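Local structure of beta-galactosidase (Bacillus circulans subsp. alkalophilus, 3TTY) at residues S320-Y332 with R371-L383. The protein hydrolyses beta-galactosides, releasing terminal galactose, and works as a trimeric glycoside hydrolase with a TIM-barrel catalytic domain. Numbering follows the deposited sequence.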
ATOM      1  N   SER A 320       7.207   7.915  21.863  1.00 19.62           N
ATOM      2  CA  SER A 320       8.131   8.866  22.458  1.00 21.76           C
ATOM      3  C   SER A 320       7.593   9.372  23.795  1.00 20.85           C
ATOM      4  O   SER A 320       6.388   9.584  23.965  1.00 25.53           O
ATOM      5  CB  SER A 320       8.397  10.023  21.483  1.00 27.12           C
ATOM      6  OG  SER A 320       7.172  10.623  21.077  1.00 28.34           O
ATOM      7  N   ALA A 321       8.487   9.538  24.757  1.00 26.17           N
ATOM      8  CA  ALA A 321       8.095  10.016  26.078  1.00 24.73           C
ATOM      9  C   ALA A 321       7.765  11.504  25.992  1.00 22.72           C
ATOM     10  O   ALA A 321       8.327  12.216  25.155  1.00 24.09           O
ATOM     11  CB  ALA A 321       9.225   9.773  27.075  1.00 20.36           C
ATOM     12  N   LYS A 322       6.825  11.961  26.815  1.00 23.64           N
ATOM     13  CA  LYS A 322       6.633  13.393  27.030  1.00 21.99           C
ATOM     14  C   LYS A 322       7.817  13.873  27.858  1.00 24.53           C
ATOM     15  O   LYS A 322       8.037  13.367  28.958  1.00 21.16           O
ATOM     16  CB  LYS A 322       5.328  13.662  27.802  1.00 20.35           C
ATOM     17  CG  LYS A 322       4.056  13.396  27.007  1.00 25.16           C
ATOM     18  CD  LYS A 322       2.762  13.639  27.806  1.00 21.30           C
ATOM     19  CE  LYS A 322       1.527  13.543  26.892  1.00 22.11           C
ATOM     20  NZ  LYS A 322       0.197  13.759  27.564  1.00 17.32           N
ATOM     21  N   ARG A 323       8.581  14.833  27.340  1.00 24.50           N
ATOM     22  CA  ARG A 323       9.736  15.345  28.071  1.00 21.50           C
ATOM     23  C   ARG A 323       9.277  16.014  29.364  1.00 24.43           C
ATOM     24  O   ARG A 323       8.108  16.376  29.510  1.00 22.08           O
ATOM     25  CB  ARG A 323      10.551  16.356  27.236  1.00 23.50           C
ATOM     26  CG  ARG A 323      10.813  16.009  25.782  1.00 25.02           C
ATOM     27  CD  ARG A 323      11.840  14.924  25.535  1.00 23.00           C
ATOM     28  NE  ARG A 323      11.174  13.674  25.201  1.00 29.46           N
ATOM     29  CZ  ARG A 323      11.710  12.673  24.505  1.00 26.01           C
ATOM     30  NH1 ARG A 323      12.942  12.753  24.038  1.00 23.09           N
ATOM     31  NH2 ARG A 323      10.992  11.578  24.272  1.00 26.85           N
ATOM     32  N   PRO A 324      10.206  16.191  30.315  1.00 24.45           N
ATOM     33  CA  PRO A 324       9.881  16.793  31.610  1.00 24.65           C
ATOM     34  C   PRO A 324       9.044  18.064  31.477  1.00 22.40           C
ATOM     35  O   PRO A 324       9.424  18.959  30.733  1.00 23.49           O
ATOM     36  CB  PRO A 324      11.264  17.129  32.185  1.00 24.35           C
ATOM     37  CG  PRO A 324      12.149  16.082  31.620  1.00 23.18           C
ATOM     38  CD  PRO A 324      11.620  15.776  30.239  1.00 24.01           C
ATOM     39  N   GLY A 325       7.928  18.132  32.202  1.00 20.23           N
ATOM     40  CA  GLY A 325       7.072  19.302  32.188  1.00 21.40           C
ATOM     41  C   GLY A 325       6.051  19.325  31.051  1.00 25.32           C
ATOM     42  O   GLY A 325       5.107  20.118  31.076  1.00 20.81           O
ATOM     43  N   VAL A 326       6.225  18.459  30.055  1.00 20.88           N
ATOM     44  CA  VAL A 326       5.355  18.510  28.886  1.00 23.79           C
ATOM     45  C   VAL A 326       3.953  18.015  29.212  1.00 20.65           C
ATOM     46  O   VAL A 326       2.971  18.588  28.754  1.00 20.08           O
ATOM     47  CB  VAL A 326       5.958  17.782  27.673  1.00 20.96           C
ATOM     48  CG1 VAL A 326       4.913  17.579  26.581  1.00 22.80           C
ATOM     49  CG2 VAL A 326       7.134  18.580  27.138  1.00 22.78           C
ATOM     50  N   MET A 327       3.866  16.970  30.020  1.00 20.10           N
ATOM     51  CA  MET A 327       2.567  16.477  30.464  1.00 22.64           C
ATOM     52  C   MET A 327       1.782  17.616  31.114  1.00 23.09           C
ATOM     53  O   MET A 327       0.580  17.787  30.869  1.00 24.75           O
ATOM     54  CB  MET A 327       2.747  15.294  31.428  1.00 21.46           C
ATOM     55  CG  MET A 327       1.453  14.605  31.874  1.00 20.31           C
ATOM     56  SD  MET A 327       0.504  15.557  33.083  1.00 18.97           S
ATOM     57  CE  MET A 327       1.684  15.605  34.437  1.00 23.36           C
ATOM     58  N   ARG A 328       2.476  18.416  31.918  1.00 23.29           N
ATOM     59  CA  ARG A 328       1.860  19.564  32.590  1.00 24.61           C
ATOM     60  C   ARG A 328       1.468  20.665  31.597  1.00 22.35           C
ATOM     61  O   ARG A 328       0.371  21.213  31.668  1.00 20.99           O
ATOM     62  CB  ARG A 328       2.813  20.118  33.643  1.00 24.30           C
ATOM     63  CG  ARG A 328       2.308  21.319  34.408  1.00 21.20           C
ATOM     64  CD  ARG A 328       3.298  21.598  35.521  1.00 25.69           C
ATOM     65  NE  ARG A 328       2.994  22.790  36.302  1.00 25.06           N
ATOM     66  CZ  ARG A 328       3.441  24.006  36.003  1.00 28.05           C
ATOM     67  NH1 ARG A 328       4.193  24.194  34.928  1.00 20.20           N
ATOM     68  NH2 ARG A 328       3.132  25.039  36.776  1.00 28.13           N
ATOM     69  N   LEU A 329       2.382  20.982  30.682  1.00 22.36           N
ATOM     70  CA  LEU A 329       2.134  21.946  29.607  1.00 28.40           C
ATOM     71  C   LEU A 329       0.827  21.635  28.878  1.00 22.55           C
ATOM     72  O   LEU A 329      -0.051  22.484  28.762  1.00 20.09           O
ATOM     73  CB  LEU A 329       3.275  21.897  28.590  1.00 22.34           C
ATOM     74  CG  LEU A 329       3.837  23.173  27.962  1.00 29.91           C
ATOM     75  CD1 LEU A 329       4.389  22.859  26.583  1.00 26.70           C
ATOM     76  CD2 LEU A 329       2.826  24.305  27.886  1.00 28.51           C
ATOM     77  N   TRP A 330       0.718  20.400  28.398  1.00 24.62           N
ATOM     78  CA  TRP A 330      -0.419  19.964  27.585  1.00 23.27           C
ATOM     79  C   TRP A 330      -1.729  19.823  28.362  1.00 21.45           C
ATOM     80  O   TRP A 330      -2.810  19.871  27.766  1.00 23.37           O
ATOM     81  CB  TRP A 330      -0.082  18.658  26.853  1.00 20.95           C
ATOM     82  CG  TRP A 330       0.972  18.824  25.811  1.00 20.01           C
ATOM     83  CD1 TRP A 330       1.645  19.966  25.514  1.00 18.12           C
ATOM     84  CD2 TRP A 330       1.474  17.816  24.921  1.00 20.18           C
ATOM     85  NE1 TRP A 330       2.530  19.743  24.490  1.00 23.78           N
ATOM     86  CE2 TRP A 330       2.450  18.431  24.106  1.00 17.85           C
ATOM     87  CE3 TRP A 330       1.196  16.454  24.736  1.00 21.98           C
ATOM     88  CZ2 TRP A 330       3.152  17.736  23.123  1.00 20.62           C
ATOM     89  CZ3 TRP A 330       1.898  15.757  23.753  1.00 22.36           C
ATOM     90  CH2 TRP A 330       2.864  16.403  22.957  1.00 22.52           C
ATOM     91  N   SER A 331      -1.631  19.639  29.678  1.00 22.65           N
ATOM     92  CA  SER A 331      -2.815  19.653  30.549  1.00 21.02           C
ATOM     93  C   SER A 331      -3.370  21.067  30.689  1.00 21.47           C
ATOM     94  O   SER A 331      -4.570  21.276  30.546  1.00 19.62           O
ATOM     95  CB  SER A 331      -2.503  19.093  31.950  1.00 21.07           C
ATOM     96  OG  SER A 331      -2.005  17.770  31.894  1.00 21.00           O
ATOM     97  N   TYR A 332      -2.501  22.035  30.984  1.00 20.41           N
ATOM     98  CA  TYR A 332      -2.951  23.421  31.074  1.00 21.16           C
ATOM     99  C   TYR A 332      -3.344  23.997  29.713  1.00 23.40           C
ATOM    100  O   TYR A 332      -4.140  24.939  29.637  1.00 22.51           O
ATOM    101  CB  TYR A 332      -1.919  24.313  31.763  1.00 23.82           C
ATOM    102  CG  TYR A 332      -1.877  24.118  33.260  1.00 23.73           C
ATOM    103  CD1 TYR A 332      -3.003  24.353  34.039  1.00 24.85           C
ATOM    104  CD2 TYR A 332      -0.717  23.694  33.891  1.00 20.55           C
ATOM    105  CE1 TYR A 332      -2.978  24.163  35.414  1.00 23.46           C
ATOM    106  CE2 TYR A 332      -0.682  23.504  35.257  1.00 25.07           C
ATOM    107  CZ  TYR A 332      -1.815  23.740  36.009  1.00 23.67           C
ATOM    108  OH  TYR A 332      -1.773  23.561  37.364  1.00 25.77           O
ATOM    109  N   ARG A 371       9.748   9.327  37.541  1.00 23.20           N
ATOM    110  CA  ARG A 371       9.643  10.621  36.888  1.00 24.41           C
ATOM    111  C   ARG A 371       8.172  10.938  36.551  1.00 22.63           C
ATOM    112  O   ARG A 371       7.643  11.990  36.928  1.00 21.64           O
ATOM    113  CB  ARG A 371      10.499  10.595  35.626  1.00 26.87           C
ATOM    114  CG  ARG A 371      10.796  11.927  35.013  1.00 26.30           C
ATOM    115  CD  ARG A 371      11.092  11.729  33.539  1.00 22.44           C
ATOM    116  NE  ARG A 371      10.215  12.616  32.815  1.00 33.31           N
ATOM    117  CZ  ARG A 371       9.531  12.310  31.724  1.00 27.09           C
ATOM    118  NH1 ARG A 371       9.635  11.118  31.151  1.00 25.27           N
ATOM    119  NH2 ARG A 371       8.757  13.241  31.200  1.00 27.94           N
ATOM    120  N   VAL A 372       7.515  10.008  35.863  1.00 16.17           N
ATOM    121  CA  VAL A 372       6.113  10.168  35.499  1.00 21.67           C
ATOM    122  C   VAL A 372       5.205  10.425  36.702  1.00 19.69           C
ATOM    123  O   VAL A 372       4.362  11.326  36.668  1.00 16.76           O
ATOM    124  CB  VAL A 372       5.580   8.948  34.700  1.00 20.25           C
ATOM    125  CG1 VAL A 372       4.063   9.002  34.610  1.00 22.21           C
ATOM    126  CG2 VAL A 372       6.194   8.922  33.309  1.00 19.81           C
ATOM    127  N   PHE A 373       5.374   9.646  37.770  1.00 19.00           N
ATOM    128  CA  PHE A 373       4.510   9.816  38.929  1.00 17.92           C
ATOM    129  C   PHE A 373       4.689  11.189  39.568  1.00 21.59           C
ATOM    130  O   PHE A 373       3.706  11.840  39.928  1.00 21.96           O
ATOM    131  CB  PHE A 373       4.708   8.719  39.969  1.00 18.46           C
ATOM    132  CG  PHE A 373       3.700   8.768  41.070  1.00 20.98           C
ATOM    133  CD1 PHE A 373       2.608   7.912  41.069  1.00 23.45           C
ATOM    134  CD2 PHE A 373       3.814   9.706  42.088  1.00 22.87           C
ATOM    135  CE1 PHE A 373       1.662   7.971  42.079  1.00 23.41           C
ATOM    136  CE2 PHE A 373       2.870   9.768  43.100  1.00 21.83           C
ATOM    137  CZ  PHE A 373       1.793   8.900  43.092  1.00 20.43           C
ATOM    138  N   ARG A 374       5.938  11.628  39.703  1.00 20.25           N
ATOM    139  CA  ARG A 374       6.222  12.907  40.339  1.00 21.16           C
ATOM    140  C   ARG A 374       5.605  14.065  39.576  1.00 20.35           C
ATOM    141  O   ARG A 374       5.085  15.007  40.181  1.00 21.79           O
ATOM    142  CB  ARG A 374       7.732  13.116  40.478  1.00 22.13           C
ATOM    143  CG  ARG A 374       8.400  12.062  41.350  1.00 24.74           C
ATOM    144  CD  ARG A 374       9.899  12.259  41.376  1.00 28.15           C
ATOM    145  NE  ARG A 374      10.564  11.132  42.018  1.00 35.16           N
ATOM    146  CZ  ARG A 374      11.405  10.315  41.394  1.00 31.00           C
ATOM    147  NH1 ARG A 374      11.693  10.519  40.115  1.00 25.94           N
ATOM    148  NH2 ARG A 374      11.970   9.312  42.057  1.00 28.95           N
ATOM    149  N   GLU A 375       5.660  13.995  38.248  1.00 18.92           N
ATOM    150  CA  GLU A 375       5.077  15.039  37.411  1.00 14.70           C
ATOM    151  C   GLU A 375       3.558  15.040  37.553  1.00 19.04           C
ATOM    152  O   GLU A 375       2.928  16.095  37.570  1.00 24.88           O
ATOM    153  CB  GLU A 375       5.515  14.892  35.956  1.00 16.68           C
ATOM    154  CG  GLU A 375       7.028  15.063  35.761  1.00 17.58           C
ATOM    155  CD  GLU A 375       7.436  15.212  34.308  1.00 26.31           C
ATOM    156  OE1 GLU A 375       6.663  15.811  33.515  1.00 20.83           O
ATOM    157  OE2 GLU A 375       8.539  14.732  33.958  1.00 26.36           O
ATOM    158  N   CYS A 376       2.973  13.859  37.686  1.00 15.39           N
ATOM    159  CA  CYS A 376       1.550  13.768  37.950  1.00 22.67           C
ATOM    160  C   CYS A 376       1.219  14.365  39.322  1.00 23.75           C
ATOM    161  O   CYS A 376       0.226  15.086  39.466  1.00 18.65           O
ATOM    162  CB  CYS A 376       1.059  12.318  37.853  1.00 18.91           C
ATOM    163  SG  CYS A 376       1.078  11.658  36.151  1.00 23.54           S
ATOM    164  N   ALA A 377       2.055  14.068  40.317  1.00 22.45           N
ATOM    165  CA  ALA A 377       1.799  14.508  41.684  1.00 23.60           C
ATOM    166  C   ALA A 377       1.843  16.021  41.747  1.00 22.06           C
ATOM    167  O   ALA A 377       0.978  16.652  42.345  1.00 25.93           O
ATOM    168  CB  ALA A 377       2.815  13.903  42.657  1.00 22.27           C
ATOM    169  N   GLU A 378       2.847  16.591  41.097  1.00 23.19           N
ATOM    170  CA  GLU A 378       3.046  18.031  41.079  1.00 25.34           C
ATOM    171  C   GLU A 378       1.819  18.743  40.511  1.00 25.05           C
ATOM    172  O   GLU A 378       1.339  19.713  41.089  1.00 25.57           O
ATOM    173  CB  GLU A 378       4.300  18.383  40.264  1.00 24.40           C
ATOM    174  CG  GLU A 378       4.560  19.879  40.124  1.00 37.81           C
ATOM    175  CD  GLU A 378       5.560  20.231  39.008  1.00 50.44           C
ATOM    176  OE1 GLU A 378       6.184  21.317  39.092  1.00 63.75           O
ATOM    177  OE2 GLU A 378       5.711  19.444  38.042  1.00 36.42           O
ATOM    178  N   LEU A 379       1.322  18.260  39.375  1.00 23.86           N
ATOM    179  CA  LEU A 379       0.146  18.843  38.736  1.00 20.04           C
ATOM    180  C   LEU A 379      -1.049  18.658  39.653  1.00 21.63           C
ATOM    181  O   LEU A 379      -1.833  19.585  39.865  1.00 24.78           O
ATOM    182  CB  LEU A 379      -0.133  18.142  37.412  1.00 22.60           C
ATOM    183  CG  LEU A 379      -0.825  18.863  36.260  1.00 24.53           C
ATOM    184  CD1 LEU A 379      -1.527  17.815  35.395  1.00 22.96           C
ATOM    185  CD2 LEU A 379      -1.794  19.935  36.716  1.00 24.33           C
ATOM    186  N   GLY A 380      -1.192  17.451  40.190  1.00 19.28           N
ATOM    187  CA  GLY A 380      -2.244  17.167  41.149  1.00 23.18           C
ATOM    188  C   GLY A 380      -2.296  18.218  42.248  1.00 27.51           C
ATOM    189  O   GLY A 380      -3.377  18.690  42.623  1.00 26.55           O
ATOM    190  N   LYS A 381      -1.128  18.590  42.766  1.00 20.52           N
ATOM    191  CA  LYS A 381      -1.060  19.600  43.820  1.00 31.14           C
ATOM    192  C   LYS A 381      -1.559  20.987  43.371  1.00 26.22           C
ATOM    193  O   LYS A 381      -2.374  21.606  44.055  1.00 26.65           O
ATOM    194  CB  LYS A 381       0.358  19.692  44.396  1.00 34.56           C
ATOM    195  CG  LYS A 381       0.486  20.549  45.662  1.00 44.88           C
ATOM    196  CD  LYS A 381       1.807  20.248  46.379  1.00 58.40           C
ATOM    197  CE  LYS A 381       2.002  21.100  47.628  1.00 65.43           C
ATOM    198  NZ  LYS A 381       3.261  20.727  48.350  1.00 63.72           N
ATOM    199  N   GLU A 382      -1.064  21.469  42.238  1.00 23.50           N
ATOM    200  CA  GLU A 382      -1.532  22.743  41.680  1.00 27.03           C
ATOM    201  C   GLU A 382      -3.053  22.752  41.472  1.00 23.55           C
ATOM    202  O   GLU A 382      -3.736  23.710  41.829  1.00 20.86           O
ATOM    203  CB  GLU A 382      -0.810  23.045  40.360  1.00 24.94           C
ATOM    204  CG  GLU A 382       0.696  23.228  40.524  1.00 26.55           C
ATOM    205  CD  GLU A 382       1.422  23.398  39.207  1.00 28.89           C
ATOM    206  OE1 GLU A 382       0.824  23.114  38.150  1.00 30.42           O
ATOM    207  OE2 GLU A 382       2.606  23.809  39.230  1.00 35.90           O
ATOM    208  N   LEU A 383      -3.580  21.679  40.895  1.00 21.72           N
ATOM    209  CA  LEU A 383      -5.016  21.594  40.668  1.00 25.57           C
ATOM    210  C   LEU A 383      -5.788  21.731  41.975  1.00 22.82           C
ATOM    211  O   LEU A 383      -6.828  22.377  42.019  1.00 21.68           O
ATOM    212  CB  LEU A 383      -5.382  20.301  39.951  1.00 22.00           C
ATOM    213  CG  LEU A 383      -5.422  20.403  38.424  1.00 27.44           C
ATOM    214  CD1 LEU A 383      -4.845  21.717  37.906  1.00 17.63           C
ATOM    215  CD2 LEU A 383      -4.716  19.214  37.820  1.00 24.53           C
TER
HETATM  216  O   HOH W   1       6.083  14.987  31.058  1.00 22.98           O
HETATM  217  O   HOH W   2       4.722  17.362  33.326  1.00 23.85           O
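Helices 326-332 and 371-383 run in roughly the same direction, their axes 9.8 Å apart at a crossing angle of -37°, with Gly325 beside Glu375 and Arg328 beside Leu379. They are neighbours on the outside of the TIM barrel, the helices before and after its last strand, 339-344. Leu379 packs as a knob into a hole formed by Met327, Arg328, Ser331 and Tyr332, its CD1 3.8 Å from Met327 SD. Val342 of that strand touches Leu379, and Phe344 touches Met327 and Cys376. The Met327 side chain bends at chi2 and chi3, which sets CE 3.4 Å from Glu375 O and beside Cys376.

At the N-terminal end Glu375 meets the loop. Its OE1 accepts Gly325 N, the N-cap, at 3.0 Å from above the carboxylate plane. One water bridges OE1 to Arg328 N; a second sits between OE1, Arg323 O and Met327 N. Arg371 NE holds OE2 in a salt bridge, and NH1 pairs with Glu516 of the second subunit, tying this corner into the trimer.

Farther along, Arg328 is extended from CG to NE, CG anti to the backbone N (chi1 179°), and grips Glu382 side-on: NE meets OE1 at 2.9 Å and NH2 meets OE2 at 2.8 Å, both on syn sides, though the guanidinium and carboxylate planes are strongly twisted, 63° apart. Tyr332 OH donates to the anti side of that same Glu382 OE1, 2.7 Å away.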